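Local coordinates for glycoside hydrolase family 16 protein (PDB 6T2N) that probably acts as an endo-β-galactosidase that cuts O-glycan chains within mucin, helping a human gut bacterium to begin mucin breakdown, at residues 128-133 and 288-293; 140-145 and 167-172; 249-254 and 262-267. One frame throughout, in Å; residues are numbered along the deposited sequence.

Contact 1 of 3, residues 128-133 and 288-293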
ATOM      1  N   MET A 128      -4.041 -10.732  19.561  1.00 62.50           N
ATOM      2  CA  MET A 128      -4.493 -11.188  18.227  1.00 59.72           C
ATOM      3  C   MET A 128      -3.935 -12.585  18.033  1.00 60.02           C
ATOM      4  O   MET A 128      -2.847 -12.831  18.534  1.00 62.66           O
ATOM      5  CB  MET A 128      -3.964 -10.242  17.151  1.00 59.85           C
ATOM      6  CG  MET A 128      -4.799  -8.961  17.007  1.00 60.31           C
ATOM      7  SD  MET A 128      -6.457  -9.330  16.441  1.00 60.31           S
ATOM      8  CE  MET A 128      -6.735  -7.923  15.374  1.00 57.77           C
ATOM      9  N   PRO A 129      -4.616 -13.548  17.355  1.00 61.21           N
ATOM     10  CA  PRO A 129      -3.917 -14.737  16.847  1.00 64.21           C
ATOM     11  C   PRO A 129      -3.084 -14.084  15.742  1.00 66.77           C
ATOM     12  O   PRO A 129      -3.359 -12.912  15.477  1.00 74.48           O
ATOM     13  CB  PRO A 129      -5.058 -15.652  16.380  1.00 62.43           C
ATOM     14  CG  PRO A 129      -6.176 -14.708  16.005  1.00 58.64           C
ATOM     15  CD  PRO A 129      -6.018 -13.497  16.901  1.00 59.39           C
ATOM     16  N   TYR A 130      -2.194 -14.739  15.019  1.00 65.35           N
ATOM     17  CA  TYR A 130      -1.626 -14.051  13.760  1.00 63.78           C
ATOM     18  C   TYR A 130      -0.892 -12.676  13.919  1.00 61.19           C
ATOM     19  O   TYR A 130      -1.420 -11.650  14.272  1.00 53.94           O
ATOM     20  CB  TYR A 130      -2.619 -13.675  12.635  1.00 54.84           C
ATOM     21  CG  TYR A 130      -3.241 -14.881  11.966  1.00 55.84           C
ATOM     22  CD1 TYR A 130      -2.497 -15.747  11.115  1.00 56.77           C
ATOM     23  CD2 TYR A 130      -4.469 -15.313  12.404  1.00 59.35           C
ATOM     24  CE1 TYR A 130      -3.004 -16.975  10.650  1.00 60.01           C
ATOM     25  CE2 TYR A 130      -4.986 -16.545  11.962  1.00 64.19           C
ATOM     26  CZ  TYR A 130      -4.254 -17.376  11.084  1.00 65.02           C
ATOM     27  OH  TYR A 130      -4.862 -18.541  10.710  1.00 71.11           O
ATOM     28  N   THR A 131       0.454 -12.793  13.686  1.00 63.16           N
ATOM     29  CA  THR A 131       1.434 -11.684  13.611  1.00 60.86           C
ATOM     30  C   THR A 131       1.746 -11.562  12.132  1.00 56.57           C
ATOM     31  O   THR A 131       1.601 -12.562  11.415  1.00 59.43           O
ATOM     32  CB  THR A 131       2.651 -11.995  14.493  1.00 63.36           C
ATOM     33  OG1 THR A 131       3.146 -13.271  14.108  1.00 66.48           O
ATOM     34  CG2 THR A 131       2.318 -12.092  15.962  1.00 63.44           C
ATOM     35  N   SER A 132       2.071 -10.379  11.673  1.00 52.45           N
ATOM     36  CA  SER A 132       2.573 -10.210  10.297  1.00 52.56           C
ATOM     37  C   SER A 132       3.434  -8.955  10.305  1.00 52.73           C
ATOM     38  O   SER A 132       3.604  -8.380  11.433  1.00 52.23           O
ATOM     39  CB  SER A 132       1.416 -10.178   9.302  1.00 53.55           C
ATOM     40  OG  SER A 132       1.887 -10.220   7.950  1.00 52.19           O
ATOM     41  N   GLY A 133       3.863  -8.518   9.114  1.00 52.82           N
ATOM     42  CA  GLY A 133       4.639  -7.259   8.932  1.00 56.73           C
ATOM     43  C   GLY A 133       3.976  -6.216   8.028  1.00 56.61           C
ATOM     44  O   GLY A 133       3.288  -6.570   7.070  1.00 56.55           O
ATOM     45  N   GLN A 288      -3.745 -23.312  10.046  1.00 77.59           N
ATOM     46  CA  GLN A 288      -3.400 -24.133   8.864  1.00 82.88           C
ATOM     47  C   GLN A 288      -3.021 -23.268   7.652  1.00 80.92           C
ATOM     48  O   GLN A 288      -3.809 -22.395   7.239  1.00 87.99           O
ATOM     49  CB  GLN A 288      -4.531 -25.052   8.435  1.00 89.86           C
ATOM     50  CG  GLN A 288      -3.999 -26.127   7.499  1.00 97.75           C
ATOM     51  CD  GLN A 288      -5.021 -27.162   7.122  1.00105.64           C
ATOM     52  OE1 GLN A 288      -6.223 -26.952   7.257  1.00116.38           O
ATOM     53  NE2 GLN A 288      -4.542 -28.286   6.620  1.00110.48           N
ATOM     54  N   GLY A 289      -1.889 -23.596   7.041  1.00 78.14           N
ATOM     55  CA  GLY A 289      -1.376 -22.977   5.817  1.00 74.09           C
ATOM     56  C   GLY A 289      -0.252 -22.030   6.152  1.00 72.28           C
ATOM     57  O   GLY A 289       0.426 -21.609   5.197  1.00 78.65           O
ATOM     58  N   TYR A 290      -0.094 -21.664   7.432  1.00 68.38           N
ATOM     59  CA  TYR A 290       0.848 -20.615   7.911  1.00 66.78           C
ATOM     60  C   TYR A 290       2.052 -21.325   8.511  1.00 69.22           C
ATOM     61  O   TYR A 290       1.889 -22.391   9.072  1.00 75.29           O
ATOM     62  CB  TYR A 290       0.149 -19.664   8.889  1.00 65.08           C
ATOM     63  CG  TYR A 290      -0.902 -18.789   8.234  1.00 62.24           C
ATOM     64  CD1 TYR A 290      -2.140 -19.296   7.862  1.00 61.10           C
ATOM     65  CD2 TYR A 290      -0.670 -17.453   7.995  1.00 59.97           C
ATOM     66  CE1 TYR A 290      -3.095 -18.522   7.233  1.00 58.45           C
ATOM     67  CE2 TYR A 290      -1.607 -16.664   7.341  1.00 59.81           C
ATOM     68  CZ  TYR A 290      -2.825 -17.197   6.946  1.00 57.73           C
ATOM     69  OH  TYR A 290      -3.743 -16.382   6.330  1.00 50.64           O
ATOM     70  N   PRO A 291       3.286 -20.788   8.438  1.00 70.34           N
ATOM     71  CA  PRO A 291       3.556 -19.427   7.994  1.00 71.86           C
ATOM     72  C   PRO A 291       3.479 -19.220   6.480  1.00 71.85           C
ATOM     73  O   PRO A 291       3.431 -20.137   5.705  1.00 73.95           O
ATOM     74  CB  PRO A 291       5.014 -19.179   8.438  1.00 71.81           C
ATOM     75  CG  PRO A 291       5.278 -20.266   9.419  1.00 72.50           C
ATOM     76  CD  PRO A 291       4.532 -21.439   8.822  1.00 73.16           C
ATOM     77  N   VAL A 292       3.512 -17.964   6.094  1.00 70.89           N
ATOM     78  CA  VAL A 292       3.380 -17.583   4.675  1.00 65.75           C
ATOM     79  C   VAL A 292       4.214 -16.312   4.560  1.00 62.37           C
ATOM     80  O   VAL A 292       4.388 -15.642   5.647  1.00 60.02           O
ATOM     81  CB  VAL A 292       1.869 -17.528   4.420  1.00 65.69           C
ATOM     82  CG1 VAL A 292       1.383 -16.259   3.771  1.00 67.09           C
ATOM     83  CG2 VAL A 292       1.436 -18.757   3.666  1.00 67.78           C
ATOM     84  N   LYS A 293       4.787 -16.078   3.367  1.00 62.85           N
ATOM     85  CA  LYS A 293       5.667 -14.908   3.053  1.00 63.79           C
ATOM     86  C   LYS A 293       5.142 -14.006   1.903  1.00 58.44           C
ATOM     87  O   LYS A 293       4.626 -14.493   0.904  1.00 59.09           O
ATOM     88  CB  LYS A 293       7.047 -15.452   2.691  1.00 67.77           C
ATOM     89  CG  LYS A 293       7.792 -16.156   3.801  1.00 73.01           C
ATOM     90  CD  LYS A 293       9.198 -16.602   3.400  1.00 78.99           C
ATOM     91  CE  LYS A 293       9.755 -17.667   4.332  1.00 85.99           C
ATOM     92  NZ  LYS A 293      11.159 -18.025   4.004  1.00 91.33           N
TER
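Tyr-130 drives one edge of its phenol ring into the face of Tyr-290, a T-shaped pair whose planes stand at 65° with centroids 4.7 Å apart. The leading atom is CE1 of Tyr-130. It lies above the middle of the other ring, as its similar distances to Tyr-290 CD2 (3.6 Å) and Tyr-290 CZ (3.7 Å) confirm. The hydroxyl end follows less closely, Tyr-130 OH being 3.9 Å from Tyr-290 CE1. In both residues CG sits anti to the carbonyl carbon (chi1 -66° and -69°). Only these two residues meet; CA of Tyr-130 and CA of Tyr-290 are 9.1 Å apart, so the long side chains do the reaching, and no hydrogen bond crosses between the segments. Each hydroxyl is bonded to a loop carbonyl instead: Tyr-130 OH to Pro-284 O, Tyr-290 OH to Lys-158 O. Those bonds should limit sliding of the rings against each other. Tyr-130 forms the buried side of the pair, whereas Tyr-290 is partly exposed and is carried by a solvent-facing turn of Gln-288, Gly-289 and Pro-291, the last preceded by a cis peptide. Around the pair, Phe-106 makes a second edge-to-face contact with Tyr-130, and Val-275 of strand 267-275 touches both tyrosines. Strands 127-136 and 292-302 belong to different sheets of the family 16 β-jelly roll, so the pair links the two sheets; its centre is about 19 Å from the centre of the chain, consistent with a place toward the margin, with Thr-104 of strand 99-104 also against Tyr-290.

Contact 2 of 3, residues 140-145 and 167-172; sequences TKNFMF and LGKNKW
Asn-142 and Lys-169 meet because their first torsions turn both side chains toward each other: chi1 of -59° sets CG of Asn-142 beside its own backbone N, while chi1 of -171° swings CG of Lys-169 to the far side from its N. The lysine chain then runs straight through chi2 and bends at chi3 and chi4, which carries its ammonium group to the amide. The two side chains cross at about a right angle. Lys-169 NZ donates a weak hydrogen bond to Asn-142 OD1 at 3.0 Å. The same nitrogen lies 2.9 Å from Asn-142 ND2, but that is a pair of donors and not a bond; at 2.7 Å resolution such a short approach makes the detailed placing of the amide doubtful. Just 74 Å² is buried between the segments, and the alpha carbons of Asn-142 and Lys-169 are 8.3 Å apart, too far for direct strand pairing. Strands 142-143 and 160-168 both pair antiparallel with strand 267-275 in the same mixed sheet, Phe-267 being bonded through its backbone to Phe-143 and Pro-266 to Lys-169. The side-chain contact therefore crosses the beginning of the strand between them, and Asn-142 rests on Pro-266 and Tyr-268. Each segment is also braced internally. Lys-141 NZ bonds to Asn-142 O at 3.0 Å, and its charge makes a cation-pi contact with Trp-56. Beyond the contact, Asn-170 OD1 accepts from Trp-172 N at 3.0 Å, closing an Asx turn. Chemically, a cation meets a neutral amide at the surface and one weak bond crosses between the segments; the ammonium has a further partner right beside them, so the amide need not satisfy it alone.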
ATOM      1  N   THR A 140       9.459   8.678   6.157  1.00 68.68           N
ATOM      2  CA  THR A 140      10.768   8.527   5.494  1.00 72.09           C
ATOM      3  C   THR A 140      10.732   9.190   4.119  1.00 73.09           C
ATOM      4  O   THR A 140      11.668   9.933   3.813  1.00 76.35           O
ATOM      5  CB  THR A 140      11.144   7.046   5.497  1.00 73.98           C
ATOM      6  OG1 THR A 140      10.302   6.300   4.614  1.00 71.25           O
ATOM      7  CG2 THR A 140      11.033   6.477   6.895  1.00 75.28           C
ATOM      8  N   LYS A 141       9.682   8.948   3.335  1.00 73.48           N
ATOM      9  CA  LYS A 141       9.541   9.484   1.955  1.00 75.70           C
ATOM     10  C   LYS A 141       8.073   9.648   1.526  1.00 72.69           C
ATOM     11  O   LYS A 141       7.290   8.648   1.538  1.00 69.71           O
ATOM     12  CB  LYS A 141      10.201   8.530   0.965  1.00 80.52           C
ATOM     13  CG  LYS A 141      10.248   9.054  -0.459  1.00 84.47           C
ATOM     14  CD  LYS A 141      11.412   9.986  -0.661  1.00 88.45           C
ATOM     15  CE  LYS A 141      11.485  10.488  -2.078  1.00 91.70           C
ATOM     16  NZ  LYS A 141      10.716  11.746  -2.193  1.00 94.16           N
ATOM     17  N   ASN A 142       7.736  10.861   1.082  1.00 72.90           N
ATOM     18  CA  ASN A 142       6.474  11.199   0.364  1.00 68.69           C
ATOM     19  C   ASN A 142       6.741  11.228  -1.129  1.00 67.49           C
ATOM     20  O   ASN A 142       7.810  11.634  -1.497  1.00 69.54           O
ATOM     21  CB  ASN A 142       5.965  12.575   0.734  1.00 66.39           C
ATOM     22  CG  ASN A 142       5.695  12.675   2.205  1.00 66.13           C
ATOM     23  OD1 ASN A 142       5.613  13.780   2.717  1.00 69.16           O
ATOM     24  ND2 ASN A 142       5.566  11.538   2.878  1.00 68.11           N
ATOM     25  N   PHE A 143       5.794  10.783  -1.934  1.00 67.88           N
ATOM     26  CA  PHE A 143       5.905  10.773  -3.411  1.00 72.27           C
ATOM     27  C   PHE A 143       4.898  11.773  -3.946  1.00 71.05           C
ATOM     28  O   PHE A 143       3.789  11.796  -3.370  1.00 71.23           O
ATOM     29  CB  PHE A 143       5.633   9.368  -3.945  1.00 72.72           C
ATOM     30  CG  PHE A 143       6.484   8.312  -3.298  1.00 71.26           C
ATOM     31  CD1 PHE A 143       7.765   8.063  -3.760  1.00 74.55           C
ATOM     32  CD2 PHE A 143       6.015   7.596  -2.210  1.00 68.58           C
ATOM     33  CE1 PHE A 143       8.562   7.104  -3.148  1.00 74.16           C
ATOM     34  CE2 PHE A 143       6.818   6.647  -1.596  1.00 66.54           C
ATOM     35  CZ  PHE A 143       8.089   6.413  -2.062  1.00 69.32           C
ATOM     36  N   MET A 144       5.269  12.580  -4.949  1.00 73.56           N
ATOM     37  CA  MET A 144       4.288  13.474  -5.662  1.00 69.59           C
ATOM     38  C   MET A 144       4.581  13.581  -7.151  1.00 61.97           C
ATOM     39  O   MET A 144       5.381  14.370  -7.548  1.00 61.55           O
ATOM     40  CB  MET A 144       4.236  14.885  -5.094  1.00 74.41           C
ATOM     41  CG  MET A 144       3.007  15.600  -5.543  1.00 79.49           C
ATOM     42  SD  MET A 144       2.646  16.975  -4.442  1.00 89.72           S
ATOM     43  CE  MET A 144       1.887  18.121  -5.597  1.00 88.13           C
ATOM     44  N   PHE A 145       3.884  12.781  -7.913  1.00 60.28           N
ATOM     45  CA  PHE A 145       4.051  12.613  -9.370  1.00 64.98           C
ATOM     46  C   PHE A 145       5.294  11.725  -9.559  1.00 65.87           C
ATOM     47  O   PHE A 145       6.471  11.974  -9.053  1.00 64.32           O
ATOM     48  CB  PHE A 145       4.048  13.958 -10.149  1.00 69.98           C
ATOM     49  CG  PHE A 145       2.890  14.888  -9.840  1.00 67.56           C
ATOM     50  CD1 PHE A 145       1.611  14.387  -9.646  1.00 64.08           C
ATOM     51  CD2 PHE A 145       3.096  16.243  -9.688  1.00 68.91           C
ATOM     52  CE1 PHE A 145       0.578  15.212  -9.265  1.00 64.63           C
ATOM     53  CE2 PHE A 145       2.052  17.075  -9.330  1.00 70.73           C
ATOM     54  CZ  PHE A 145       0.792  16.557  -9.133  1.00 69.48           C
ATOM     55  N   LEU A 167      -1.406   6.332   0.870  1.00 57.18           N
ATOM     56  CA  LEU A 167      -2.351   7.260   1.540  1.00 55.86           C
ATOM     57  C   LEU A 167      -1.787   8.674   1.386  1.00 58.01           C
ATOM     58  O   LEU A 167      -0.549   8.822   1.581  1.00 59.50           O
ATOM     59  CB  LEU A 167      -2.430   6.937   3.036  1.00 56.08           C
ATOM     60  CG  LEU A 167      -3.256   5.717   3.442  1.00 55.46           C
ATOM     61  CD1 LEU A 167      -2.929   5.269   4.877  1.00 53.85           C
ATOM     62  CD2 LEU A 167      -4.740   5.995   3.274  1.00 54.99           C
ATOM     63  N   GLY A 168      -2.661   9.657   1.079  1.00 57.88           N
ATOM     64  CA  GLY A 168      -2.331  11.087   0.812  1.00 57.03           C
ATOM     65  C   GLY A 168      -2.239  11.864   2.169  1.00 62.26           C
ATOM     66  O   GLY A 168      -3.057  11.654   3.136  1.00 62.56           O
ATOM     67  N   LYS A 169      -1.127  12.624   2.287  1.00 66.85           N
ATOM     68  CA  LYS A 169      -0.854  13.416   3.520  1.00 71.63           C
ATOM     69  C   LYS A 169      -1.167  14.841   3.107  1.00 71.19           C
ATOM     70  O   LYS A 169      -0.537  15.325   2.160  1.00 72.58           O
ATOM     71  CB  LYS A 169       0.557  13.232   4.107  1.00 78.05           C
ATOM     72  CG  LYS A 169       0.767  13.884   5.484  1.00 86.42           C
ATOM     73  CD  LYS A 169       2.224  14.041   5.885  1.00 91.46           C
ATOM     74  CE  LYS A 169       2.941  12.704   5.861  1.00 94.07           C
ATOM     75  NZ  LYS A 169       4.241  12.776   5.156  1.00 95.85           N
ATOM     76  N   ASN A 170      -2.149  15.426   3.787  1.00 71.73           N
ATOM     77  CA  ASN A 170      -2.836  16.699   3.443  1.00 70.31           C
ATOM     78  C   ASN A 170      -3.817  17.003   4.583  1.00 69.96           C
ATOM     79  O   ASN A 170      -3.893  16.247   5.526  1.00 68.04           O
ATOM     80  CB  ASN A 170      -3.444  16.703   2.005  1.00 70.43           C
ATOM     81  CG  ASN A 170      -4.512  15.486   1.831  1.00 71.80           C
ATOM     82  OD1 ASN A 170      -5.327  15.229   2.738  1.00 72.32           O
ATOM     83  ND2 ASN A 170      -4.471  14.754   0.739  1.00 66.52           N
ATOM     84  N   LYS A 171      -4.545  18.102   4.528  1.00 77.32           N
ATOM     85  CA  LYS A 171      -5.394  18.544   5.668  1.00 79.96           C
ATOM     86  C   LYS A 171      -6.610  17.632   5.877  1.00 77.79           C
ATOM     87  O   LYS A 171      -7.425  17.950   6.792  1.00 75.14           O
ATOM     88  CB  LYS A 171      -5.904  19.955   5.411  1.00 85.32           C
ATOM     89  CG  LYS A 171      -6.843  20.107   4.225  1.00 84.99           C
ATOM     90  CD  LYS A 171      -7.513  21.448   4.276  1.00 90.17           C
ATOM     91  CE  LYS A 171      -8.663  21.533   3.312  1.00 95.46           C
ATOM     92  NZ  LYS A 171      -8.925  22.940   2.927  1.00104.42           N
ATOM     93  N   TRP A 172      -6.756  16.570   5.068  1.00 73.31           N
ATOM     94  CA  TRP A 172      -7.951  15.686   5.112  1.00 71.20           C
ATOM     95  C   TRP A 172      -7.604  14.426   5.876  1.00 68.34           C
ATOM     96  O   TRP A 172      -6.428  14.085   5.853  1.00 70.01           O
ATOM     97  CB  TRP A 172      -8.471  15.352   3.709  1.00 67.76           C
ATOM     98  CG  TRP A 172      -9.058  16.569   3.088  1.00 68.40           C
ATOM     99  CD1 TRP A 172     -10.005  17.375   3.639  1.00 69.33           C
ATOM    100  CD2 TRP A 172      -8.654  17.175   1.854  1.00 67.94           C
ATOM    101  NE1 TRP A 172     -10.213  18.450   2.826  1.00 73.86           N
ATOM    102  CE2 TRP A 172      -9.415  18.346   1.715  1.00 70.75           C
ATOM    103  CE3 TRP A 172      -7.740  16.831   0.852  1.00 66.75           C
ATOM    104  CZ2 TRP A 172      -9.316  19.160   0.591  1.00 71.01           C
ATOM    105  CZ3 TRP A 172      -7.610  17.640  -0.242  1.00 66.73           C
ATOM    106  CH2 TRP A 172      -8.389  18.797  -0.359  1.00 72.44           C
TER

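Contact 3 of 3, residues 249-254 and 262-267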
ATOM      1  N   ASP A 249      -9.010   9.987 -14.309  1.00 71.48           N
ATOM      2  CA  ASP A 249      -8.688  11.348 -14.832  1.00 69.68           C
ATOM      3  C   ASP A 249      -8.806  12.288 -13.621  1.00 70.20           C
ATOM      4  O   ASP A 249      -9.877  12.299 -12.983  1.00 67.50           O
ATOM      5  CB  ASP A 249      -9.511  11.678 -16.085  1.00 71.08           C
ATOM      6  CG  ASP A 249      -9.507  13.138 -16.538  1.00 73.71           C
ATOM      7  OD1 ASP A 249      -8.779  13.965 -15.875  1.00 71.99           O
ATOM      8  OD2 ASP A 249     -10.265  13.459 -17.543  1.00 74.70           O
ATOM      9  N   LEU A 250      -7.726  12.982 -13.241  1.00 71.42           N
ATOM     10  CA  LEU A 250      -7.720  13.854 -12.015  1.00 71.50           C
ATOM     11  C   LEU A 250      -8.582  15.147 -12.228  1.00 71.06           C
ATOM     12  O   LEU A 250      -8.924  15.845 -11.216  1.00 67.56           O
ATOM     13  CB  LEU A 250      -6.262  14.171 -11.649  1.00 71.04           C
ATOM     14  CG  LEU A 250      -5.583  13.247 -10.636  1.00 70.31           C
ATOM     15  CD1 LEU A 250      -6.171  11.847 -10.657  1.00 69.43           C
ATOM     16  CD2 LEU A 250      -4.083  13.194 -10.893  1.00 69.59           C
ATOM     17  N   ASN A 251      -8.968  15.483 -13.469  1.00 69.58           N
ATOM     18  CA  ASN A 251      -9.900  16.640 -13.757  1.00 77.88           C
ATOM     19  C   ASN A 251     -11.381  16.357 -13.304  1.00 77.87           C
ATOM     20  O   ASN A 251     -12.122  17.196 -13.013  1.00 77.27           O
ATOM     21  CB  ASN A 251      -9.921  17.198 -15.247  1.00 78.41           C
ATOM     22  CG  ASN A 251      -8.345  17.713 -15.501  1.00 83.36           C
ATOM     23  OD1 ASN A 251      -7.519  17.115 -16.193  1.00 85.44           O
ATOM     24  ND2 ASN A 251      -7.907  18.786 -14.996  1.00 78.42           N
ATOM     25  N   THR A 252     -11.591  15.033 -12.877  1.00 75.36           N
ATOM     26  CA  THR A 252     -12.863  14.499 -12.288  1.00 71.83           C
ATOM     27  C   THR A 252     -12.774  14.274 -10.752  1.00 67.19           C
ATOM     28  O   THR A 252     -13.843  14.133 -10.100  1.00 65.53           O
ATOM     29  CB  THR A 252     -13.281  13.189 -12.960  1.00 68.24           C
ATOM     30  OG1 THR A 252     -12.351  12.253 -12.410  1.00 69.08           O
ATOM     31  CG2 THR A 252     -13.260  13.234 -14.477  1.00 67.23           C
ATOM     32  N   THR A 253     -11.580  14.304 -10.158  1.00 64.61           N
ATOM     33  CA  THR A 253     -11.432  14.221  -8.677  1.00 64.05           C
ATOM     34  C   THR A 253     -11.200  15.617  -8.078  1.00 67.18           C
ATOM     35  O   THR A 253     -10.538  15.684  -7.027  1.00 67.80           O
ATOM     36  CB  THR A 253     -10.305  13.264  -8.275  1.00 60.78           C
ATOM     37  OG1 THR A 253      -8.988  13.782  -8.511  1.00 58.81           O
ATOM     38  CG2 THR A 253     -10.418  11.964  -9.035  1.00 63.22           C
ATOM     39  N   ASN A 254     -11.757  16.678  -8.667  1.00 66.67           N
ATOM     40  CA  ASN A 254     -11.767  18.027  -8.046  1.00 66.81           C
ATOM     41  C   ASN A 254     -12.810  17.940  -6.885  1.00 64.35           C
ATOM     42  O   ASN A 254     -14.049  17.379  -7.148  1.00 64.94           O
ATOM     43  CB  ASN A 254     -12.053  19.139  -9.105  1.00 69.48           C
ATOM     44  CG  ASN A 254     -10.789  19.757  -9.783  1.00 71.18           C
ATOM     45  OD1 ASN A 254      -9.781  19.862  -9.002  1.00 70.55           O
ATOM     46  ND2 ASN A 254     -10.569  19.776 -10.948  1.00 71.22           N
ATOM     47  N   PRO A 262      -7.507  15.677  -3.799  1.00 66.43           N
ATOM     48  CA  PRO A 262      -6.603  14.958  -2.921  1.00 64.50           C
ATOM     49  C   PRO A 262      -5.438  14.258  -3.647  1.00 66.60           C
ATOM     50  O   PRO A 262      -4.466  13.864  -2.961  1.00 73.62           O
ATOM     51  CB  PRO A 262      -7.575  13.946  -2.320  1.00 61.12           C
ATOM     52  CG  PRO A 262      -8.467  13.592  -3.445  1.00 59.35           C
ATOM     53  CD  PRO A 262      -8.773  14.954  -3.991  1.00 63.78           C
ATOM     54  N   PHE A 263      -5.524  14.099  -4.969  1.00 62.66           N
ATOM     55  CA  PHE A 263      -4.523  13.345  -5.770  1.00 61.49           C
ATOM     56  C   PHE A 263      -3.411  14.248  -6.319  1.00 64.98           C
ATOM     57  O   PHE A 263      -2.574  13.762  -7.103  1.00 64.51           O
ATOM     58  CB  PHE A 263      -5.245  12.561  -6.866  1.00 60.40           C
ATOM     59  CG  PHE A 263      -6.043  11.419  -6.297  1.00 61.67           C
ATOM     60  CD1 PHE A 263      -5.420  10.485  -5.464  1.00 59.65           C
ATOM     61  CD2 PHE A 263      -7.386  11.262  -6.600  1.00 61.15           C
ATOM     62  CE1 PHE A 263      -6.119   9.426  -4.937  1.00 54.90           C
ATOM     63  CE2 PHE A 263      -8.093  10.205  -6.059  1.00 60.01           C
ATOM     64  CZ  PHE A 263      -7.452   9.296  -5.225  1.00 58.79           C
ATOM     65  N   ARG A 264      -3.389  15.526  -5.931  1.00 69.34           N
ATOM     66  CA  ARG A 264      -2.261  16.452  -6.251  1.00 70.24           C
ATOM     67  C   ARG A 264      -1.626  16.868  -4.916  1.00 68.84           C
ATOM     68  O   ARG A 264      -1.218  18.004  -4.755  1.00 72.14           O
ATOM     69  CB  ARG A 264      -2.743  17.657  -7.079  1.00 73.09           C
ATOM     70  CG  ARG A 264      -3.575  17.311  -8.316  1.00 72.58           C
ATOM     71  CD  ARG A 264      -4.000  18.533  -9.155  1.00 72.90           C
ATOM     72  NE  ARG A 264      -4.436  18.214 -10.541  1.00 70.77           N
ATOM     73  CZ  ARG A 264      -5.564  18.643 -11.136  1.00 69.86           C
ATOM     74  NH1 ARG A 264      -6.392  19.461 -10.495  1.00 69.33           N
ATOM     75  NH2 ARG A 264      -5.877  18.222 -12.369  1.00 68.30           N
ATOM     76  N   THR A 265      -1.596  15.965  -3.961  1.00 66.89           N
ATOM     77  CA  THR A 265      -0.856  16.144  -2.698  1.00 68.23           C
ATOM     78  C   THR A 265       0.090  14.968  -2.634  1.00 67.18           C
ATOM     79  O   THR A 265      -0.065  14.031  -3.415  1.00 66.79           O
ATOM     80  CB  THR A 265      -1.817  16.293  -1.511  1.00 68.81           C
ATOM     81  OG1 THR A 265      -2.566  15.102  -1.219  1.00 62.80           O
ATOM     82  CG2 THR A 265      -2.771  17.435  -1.787  1.00 72.05           C
ATOM     83  N   PRO A 266       1.114  15.008  -1.754  1.00 68.39           N
ATOM     84  CA  PRO A 266       2.001  13.856  -1.583  1.00 65.02           C
ATOM     85  C   PRO A 266       1.310  12.685  -0.869  1.00 60.77           C
ATOM     86  O   PRO A 266       0.384  12.844  -0.020  1.00 55.64           O
ATOM     87  CB  PRO A 266       3.177  14.439  -0.803  1.00 66.50           C
ATOM     88  CG  PRO A 266       2.581  15.588  -0.034  1.00 68.69           C
ATOM     89  CD  PRO A 266       1.500  16.160  -0.923  1.00 68.86           C
ATOM     90  N   PHE A 267       1.767  11.505  -1.259  1.00 60.98           N
ATOM     91  CA  PHE A 267       1.236  10.189  -0.809  1.00 62.00           C
ATOM     92  C   PHE A 267       2.363   9.347  -0.188  1.00 60.51           C
ATOM     93  O   PHE A 267       3.472   9.315  -0.778  1.00 62.03           O
ATOM     94  CB  PHE A 267       0.576   9.527  -2.022  1.00 60.94           C
ATOM     95  CG  PHE A 267      -0.897   9.775  -2.151  1.00 57.97           C
ATOM     96  CD1 PHE A 267      -1.361  10.974  -2.615  1.00 63.10           C
ATOM     97  CD2 PHE A 267      -1.808   8.808  -1.795  1.00 57.94           C
ATOM     98  CE1 PHE A 267      -2.723  11.205  -2.739  1.00 66.39           C
ATOM     99  CE2 PHE A 267      -3.165   9.026  -1.917  1.00 61.23           C
ATOM    100  CZ  PHE A 267      -3.623  10.234  -2.389  1.00 65.07           C
TER
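A buried guanidinium with no clear hydrogen bond to the facing segment is the odd feature here: Arg-264 spreads its head against the turn formed by Leu-250, Asn-251 and Asn-254. Leu-250 O lies over one face of the group, 4.0 Å from Arg-264 NH2. The side chain of Asn-251 reaches its edge, with the amide and guanidinium planes 56° apart. Extension of the arginine from CG to NE carries the head this far, and NH2 bonds beyond the contact to Lys-233 O. Both segments belong to the connection from strand 243-249 to strand 267-275, which folds back on itself and packs Leu-250 and Phe-263 against Ile-236 of strand 235-240. Leu-250 CG approaches Phe-263 CB at 3.8 Å, and Thr-253 sits at the edge of the Phe-263 ring, its OG1 3.5 Å from CD2 of that ring. Thr-253 OG1 is bonded to Asn-261 ND2, while Ile-248 also touches Phe-263. An Asx turn braces 249-254, Asp-249 OD1 accepting from Asn-251 N at 2.9 Å. With 318 Å² buried, packing appears to dominate; Asp-249 OD1, 6.2 Å from Arg-264 NH2, is not in contact with it, so any electrostatic attraction is probably long-range and modest.

In the fold
From the N terminus, strand 127-136 supplies the first half of contact 1, whose partner, 288-293, comes 155 residues later; its loop is the longest and encloses the others. Contact 2 closes a short loop between 140-145 and 167-172, then contact 3 another between 249-254 and 262-267, in series without crossing. These two adjoin, centres about 11 Å apart, through probable hydrogen bonds between Asn-170 ND2 and Thr-265 OG1 and between Lys-169 N and Pro-266 O. Contact 1 lies on the opposite side of the chain's centre, about 30 Å from contact 2 between centres. Strand 267-275 begins at the close of contact 3, runs between the halves of contact 2 and has Val-275 against both tyrosines of contact 1.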